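Long-range contacts in Alpha/beta hydrolase (PDB 4EZI), which is of unknown function but has the alpha/beta-hydrolase fold and probably acts as a hydrolase, perhaps on lipid esters: residues T315-V321 against D347-H351; A166-E170 against H351-H355. All blocks are in the same frame, centred on the assembly; numbering follows the deposited sequence.

Interaction 1. Residues T315-V321 against D347-H351; sequences TKGDRDV and DALDH
His351 donates from ND1 to Asp318 OD2 over 2.7 Å, with an N-H...O angle of 166°. The oxygen uses its syn lone pair and lies almost in the plane of the imidazole, whereas the carboxylate is turned 58° from the ring. Asp320 comes over one ring face: its CB stands 3.9 Å from the His351 centroid, 20° off the normal, as a CH-pi contact. Val321 CG2 adds an oblique touch near CE1.

A second shell fixes the acid. Asp318 OD1 accepts from Asp320 N at 2.7 Å, an Asx turn, and also from Val321 N, which meets it from above the carboxylate plane; two amides thus hold the group against rotation. Asp320 OD2 is itself engaged by Tyr221 and by a salt bridge to Arg217. One water receives the amide hydrogens of Arg319 and His351 and donates to Asp320 OD1, tying the two loops together at the backbone of Arg319 and His351.

At the other end, Thr315 OG1 donates to Leu349 O at 2.7 Å, with Ser346 O a second hydrogen-bond partner of the hydroxyl, and accepts from Gly317 N in an ST turn. Gly317 sits in the type I turn of residues 315-318 with its CA 3.7 Å from Ala348 CA and 3.2 Å from Leu349 O, so the turn backbone lies directly on residues 348-349. Toward solvent, a water links Lys316 NZ with Asp347 OD1.

The geometry is consistent with the acid-histidine half of a Ser-His-Asp triad, since NE2 of the same ring bonds Ser169. The acid loop follows strand 310-314 and leads into helix 323-334; the histidine loop runs from edge strand 340-344 to helix 355-370.

Interaction 2. Residues A166-E170 against H351-H355; sequences AGYSE and HVQAH
Ser169 OG lies at the edge of the His351 ring, in its plane and 2.7 Å from NE2, a hydrogen bond in which either atom could be the donor. Beside it the Tyr168 side chain fills the gap between the segments. Its CG is anti to the backbone N (chi1 -161°), which sends the ring toward residues 351-355, and OH donates to His351 O at 2.7 Å, in the carbonyl plane and on a lone pair. Tyr168 CE2 stands 3.7 Å above the centre of the imidazole of His351, but the ring planes meet at 39°, an oblique pairing. His355 points an edge at a face of the tyrosine, with ND1 over the ring centre, 3.3 Å from Tyr168 CG, and the planes 55° apart; its NE2 is held by Tyr101.

Gly167, Ser169 and Gly171 match the GxSxG nucleophile elbow of alpha/beta hydrolases, the sharp turn between strand 162-168 and helix 170-185. Positive phi at Ser169 supports this reading, as does the serine's place just before the helix. Ser169 is therefore probably the nucleophile, with His351 as its base. A bound di(hydroxyethyl)ether lies about 4 Å from the serine side chain.

This buried core, where Tyr168 alone gives up 110 Å², contrasts with the outer side of the type I turn Val352-His355. There Val352 and Gln353 are exposed and direct their CB atoms away from the elbow, while Ala354 CB reaches the tyrosine only at its hydroxyl, 4.1 Å from OH.

In the fold
The contacts share His351, and their centres lie about 10 Å apart. Interaction 2 is the more deeply placed, about 9 Å from the centre of the chain and mostly buried; interaction 1 lies about 17 Å out and is buried at its histidine end but exposed around Lys316 and Asp347. Both use the loop between strand 340-344 and helix 355-370, setting it against the loop after strand 310-314 in one case and the end of strand 162-168 in the other. Carboxylates, turn amides and waters dominate interaction 1, aromatic rings and hydroxyls interaction 2. Thr315 CG2 packs 3.4 Å from Ala354 CB, joining them directly.

Interaction 1. Residues T315-V321 against D347-H351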
loop_
_atom_site.group_PDB
_atom_site.type_symbol
_atom_site.label_atom_id
_atom_site.label_comp_id
_atom_site.label_asym_id
_atom_site.label_seq_id
_atom_site.Cartn_x
_atom_site.Cartn_y
_atom_site.Cartn_z
ATOM N N THR A 315 -5.799 -1.295 14.172
ATOM C CA THR A 315 -6.172 -0.681 15.425
ATOM C C THR A 315 -7.689 -0.573 15.521
ATOM O O THR A 315 -8.350 -0.081 14.602
ATOM C CB THR A 315 -5.551 0.711 15.633
ATOM O OG1 THR A 315 -6.118 1.291 16.823
ATOM C CG2 THR A 315 -5.741 1.658 14.413
ATOM N N LYS A 316 -8.259 -1.033 16.629
ATOM C CA LYS A 316 -9.674 -0.871 16.888
ATOM C C LYS A 316 -10.069 0.596 17.069
ATOM O O LYS A 316 -11.256 0.932 16.992
ATOM C CB LYS A 316 -10.135 -1.737 18.086
ATOM C CG LYS A 316 -10.134 -3.208 17.760
ATOM C CD LYS A 316 -10.420 -4.062 18.982
ATOM C CE LYS A 316 -10.515 -5.527 18.638
ATOM N NZ LYS A 316 -10.888 -6.314 19.852
ATOM N N GLY A 317 -9.084 1.473 17.228
ATOM C CA GLY A 317 -9.328 2.918 17.241
ATOM C C GLY A 317 -9.421 3.561 15.882
ATOM O O GLY A 317 -9.567 4.765 15.782
ATOM N N ASP A 318 -9.307 2.779 14.822
ATOM C CA ASP A 318 -9.272 3.356 13.478
ATOM C C ASP A 318 -10.582 4.065 13.131
ATOM O O ASP A 318 -11.640 3.448 13.229
ATOM C CB ASP A 318 -8.995 2.264 12.443
ATOM C CG ASP A 318 -8.196 2.785 11.260
ATOM O OD1 ASP A 318 -8.618 3.806 10.667
ATOM O OD2 ASP A 318 -7.136 2.208 10.952
ATOM N N ARG A 319 -10.468 5.325 12.725
ATOM C CA ARG A 319 -11.583 6.103 12.212
ATOM C C ARG A 319 -11.476 6.327 10.706
ATOM O O ARG A 319 -12.288 7.052 10.140
ATOM C CB ARG A 319 -11.744 7.417 12.978
ATOM C CG ARG A 319 -11.910 7.282 14.483
ATOM C CD ARG A 319 -12.900 6.227 14.889
ATOM N NE ARG A 319 -14.221 6.343 14.298
ATOM C CZ ARG A 319 -15.165 5.387 14.323
ATOM N NH1 ARG A 319 -14.935 4.205 14.895
ATOM N NH2 ARG A 319 -16.347 5.599 13.735
ATOM N N ASP A 320 -10.472 5.711 10.073
ATOM C CA ASP A 320 -10.306 5.841 8.614
ATOM C C ASP A 320 -10.803 4.633 7.840
ATOM O O ASP A 320 -11.377 4.802 6.761
ATOM C CB ASP A 320 -8.854 6.046 8.225
ATOM C CG ASP A 320 -8.308 7.416 8.551
ATOM O OD1 ASP A 320 -8.731 8.037 9.538
ATOM O OD2 ASP A 320 -7.428 7.871 7.783
ATOM N N VAL A 321 -10.532 3.432 8.349
ATOM C CA VAL A 321 -10.982 2.179 7.755
ATOM C C VAL A 321 -11.559 1.285 8.859
ATOM O O VAL A 321 -11.035 1.267 9.971
ATOM C CB VAL A 321 -9.875 1.439 6.977
ATOM C CG1 VAL A 321 -9.405 2.267 5.774
ATOM C CG2 VAL A 321 -8.758 1.141 7.871
ATOM N N ASP A 347 -7.134 -0.100 21.442
ATOM C CA ASP A 347 -8.562 0.161 21.354
ATOM C C ASP A 347 -8.888 1.591 20.882
ATOM O O ASP A 347 -10.023 1.863 20.493
ATOM C CB ASP A 347 -9.239 -0.076 22.708
ATOM C CG ASP A 347 -9.447 -1.542 23.033
ATOM O OD1 ASP A 347 -9.360 -2.402 22.133
ATOM O OD2 ASP A 347 -9.733 -1.824 24.227
ATOM N N ALA A 348 -7.923 2.507 20.887
ATOM C CA ALA A 348 -8.234 3.920 20.656
ATOM C C ALA A 348 -7.251 4.703 19.791
ATOM O O ALA A 348 -7.621 5.785 19.307
ATOM C CB ALA A 348 -8.473 4.652 21.988
ATOM N N LEU A 349 -6.028 4.223 19.579
ATOM C CA LEU A 349 -5.120 4.941 18.672
ATOM C C LEU A 349 -5.763 4.982 17.295
ATOM O O LEU A 349 -6.322 3.988 16.830
ATOM C CB LEU A 349 -3.758 4.270 18.569
ATOM C CG LEU A 349 -2.891 4.300 19.833
ATOM C CD1 LEU A 349 -1.608 3.540 19.546
ATOM C CD2 LEU A 349 -2.648 5.742 20.309
ATOM N N ASP A 350 -5.684 6.143 16.644
ATOM C CA ASP A 350 -6.290 6.326 15.327
ATOM C C ASP A 350 -5.379 5.795 14.210
ATOM O O ASP A 350 -4.326 5.214 14.455
ATOM C CB ASP A 350 -6.751 7.766 15.138
ATOM C CG ASP A 350 -5.625 8.750 14.895
ATOM O OD1 ASP A 350 -4.543 8.372 14.410
ATOM O OD2 ASP A 350 -5.876 9.951 15.151
ATOM N N HIS A 351 -5.840 5.926 12.972
ATOM C CA HIS A 351 -5.138 5.350 11.817
ATOM C C HIS A 351 -3.706 5.846 11.706
ATOM O O HIS A 351 -2.806 5.124 11.269
ATOM C CB HIS A 351 -5.915 5.754 10.562
ATOM C CG HIS A 351 -5.539 5.030 9.295
ATOM N ND1 HIS A 351 -5.782 3.685 9.099
ATOM C CD2 HIS A 351 -5.043 5.491 8.111
ATOM C CE1 HIS A 351 -5.460 3.353 7.853
ATOM N NE2 HIS A 351 -5.023 4.432 7.227
HETATM O O HOH W 1 -10.630 -4.696 22.438
HETATM O O HOH W 2 -9.777 6.568 17.777
HETATM O O HOH W 3 -8.372 7.298 12.213
#

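Interaction 2. Residues A166-E170 against H351-H355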
loop_
_atom_site.group_PDB
_atom_site.type_symbol
_atom_site.label_atom_id
_atom_site.label_comp_id
_atom_site.label_asym_id
_atom_site.label_seq_id
_atom_site.Cartn_x
_atom_site.Cartn_y
_atom_site.Cartn_z
ATOM N N ALA A 166 4.275 -6.429 2.972
ATOM C CA ALA A 166 3.600 -5.577 3.957
ATOM C C ALA A 166 3.191 -4.267 3.302
ATOM O O ALA A 166 3.716 -3.880 2.275
ATOM C CB ALA A 166 4.490 -5.297 5.163
ATOM N N GLY A 167 2.297 -3.559 3.974
ATOM C CA GLY A 167 1.915 -2.234 3.545
ATOM C C GLY A 167 0.981 -1.638 4.560
ATOM O O GLY A 167 0.599 -2.314 5.515
ATOM N N TYR A 168 0.560 -0.389 4.339
ATOM C CA TYR A 168 -0.359 0.278 5.280
ATOM C C TYR A 168 -1.431 0.982 4.485
ATOM O O TYR A 168 -1.160 1.629 3.482
ATOM C CB TYR A 168 0.395 1.292 6.150
ATOM C CG TYR A 168 -0.356 1.664 7.418
ATOM C CD1 TYR A 168 -0.388 0.780 8.483
ATOM C CD2 TYR A 168 -1.057 2.864 7.557
ATOM C CE1 TYR A 168 -1.081 1.091 9.656
ATOM C CE2 TYR A 168 -1.761 3.171 8.704
ATOM C CZ TYR A 168 -1.760 2.274 9.754
ATOM O OH TYR A 168 -2.478 2.510 10.892
ATOM N N SER A 169 -2.657 0.912 4.993
ATOM C CA SER A 169 -3.784 1.710 4.483
ATOM C C SER A 169 -4.059 1.285 3.036
ATOM O O SER A 169 -4.304 0.090 2.816
ATOM C CB SER A 169 -3.505 3.194 4.732
ATOM O OG SER A 169 -4.670 3.984 4.630
ATOM N N GLU A 170 -4.039 2.187 2.053
ATOM C CA GLU A 170 -4.146 1.743 0.655
ATOM C C GLU A 170 -3.169 0.591 0.396
ATOM O O GLU A 170 -3.485 -0.344 -0.338
ATOM C CB GLU A 170 -3.844 2.881 -0.337
ATOM C CG GLU A 170 -4.017 2.445 -1.779
ATOM C CD GLU A 170 -3.557 3.430 -2.815
ATOM O OE1 GLU A 170 -2.873 4.408 -2.487
ATOM O OE2 GLU A 170 -3.918 3.196 -4.011
ATOM N N HIS A 351 -5.840 5.926 12.972
ATOM C CA HIS A 351 -5.138 5.350 11.817
ATOM C C HIS A 351 -3.706 5.846 11.706
ATOM O O HIS A 351 -2.806 5.124 11.269
ATOM C CB HIS A 351 -5.915 5.754 10.562
ATOM C CG HIS A 351 -5.539 5.030 9.295
ATOM N ND1 HIS A 351 -5.782 3.685 9.099
ATOM C CD2 HIS A 351 -5.043 5.491 8.111
ATOM C CE1 HIS A 351 -5.460 3.353 7.853
ATOM N NE2 HIS A 351 -5.023 4.432 7.227
ATOM N N VAL A 352 -3.491 7.100 12.051
ATOM C CA VAL A 352 -2.163 7.696 11.967
ATOM C C VAL A 352 -1.310 7.347 13.187
ATOM O O VAL A 352 -0.164 6.897 13.074
ATOM C CB VAL A 352 -2.255 9.213 11.765
ATOM C CG1 VAL A 352 -0.870 9.835 11.711
ATOM C CG2 VAL A 352 -3.078 9.522 10.506
ATOM N N GLN A 353 -1.880 7.548 14.357
ATOM C CA GLN A 353 -1.162 7.268 15.585
ATOM C C GLN A 353 -0.696 5.809 15.693
ATOM O O GLN A 353 0.353 5.520 16.275
ATOM C CB GLN A 353 -2.037 7.587 16.798
ATOM C CG GLN A 353 -2.459 9.045 16.912
ATOM C CD GLN A 353 -3.636 9.253 17.861
ATOM O OE1 GLN A 353 -4.515 8.397 18.015
ATOM N NE2 GLN A 353 -3.655 10.408 18.500
ATOM N N ALA A 354 -1.527 4.891 15.207
ATOM C CA ALA A 354 -1.236 3.470 15.299
ATOM C C ALA A 354 -0.124 3.025 14.365
ATOM O O ALA A 354 0.408 1.936 14.534
ATOM C CB ALA A 354 -2.497 2.650 15.033
ATOM N N HIS A 355 0.189 3.831 13.352
ATOM C CA HIS A 355 1.058 3.378 12.278
ATOM C C HIS A 355 2.399 2.800 12.761
ATOM O O HIS A 355 2.749 1.691 12.357
ATOM C CB HIS A 355 1.212 4.502 11.272
ATOM C CG HIS A 355 2.078 4.170 10.105
ATOM N ND1 HIS A 355 1.942 3.014 9.369
ATOM C CD2 HIS A 355 3.067 4.881 9.514
ATOM C CE1 HIS A 355 2.799 3.035 8.362
ATOM N NE2 HIS A 355 3.499 4.155 8.430
#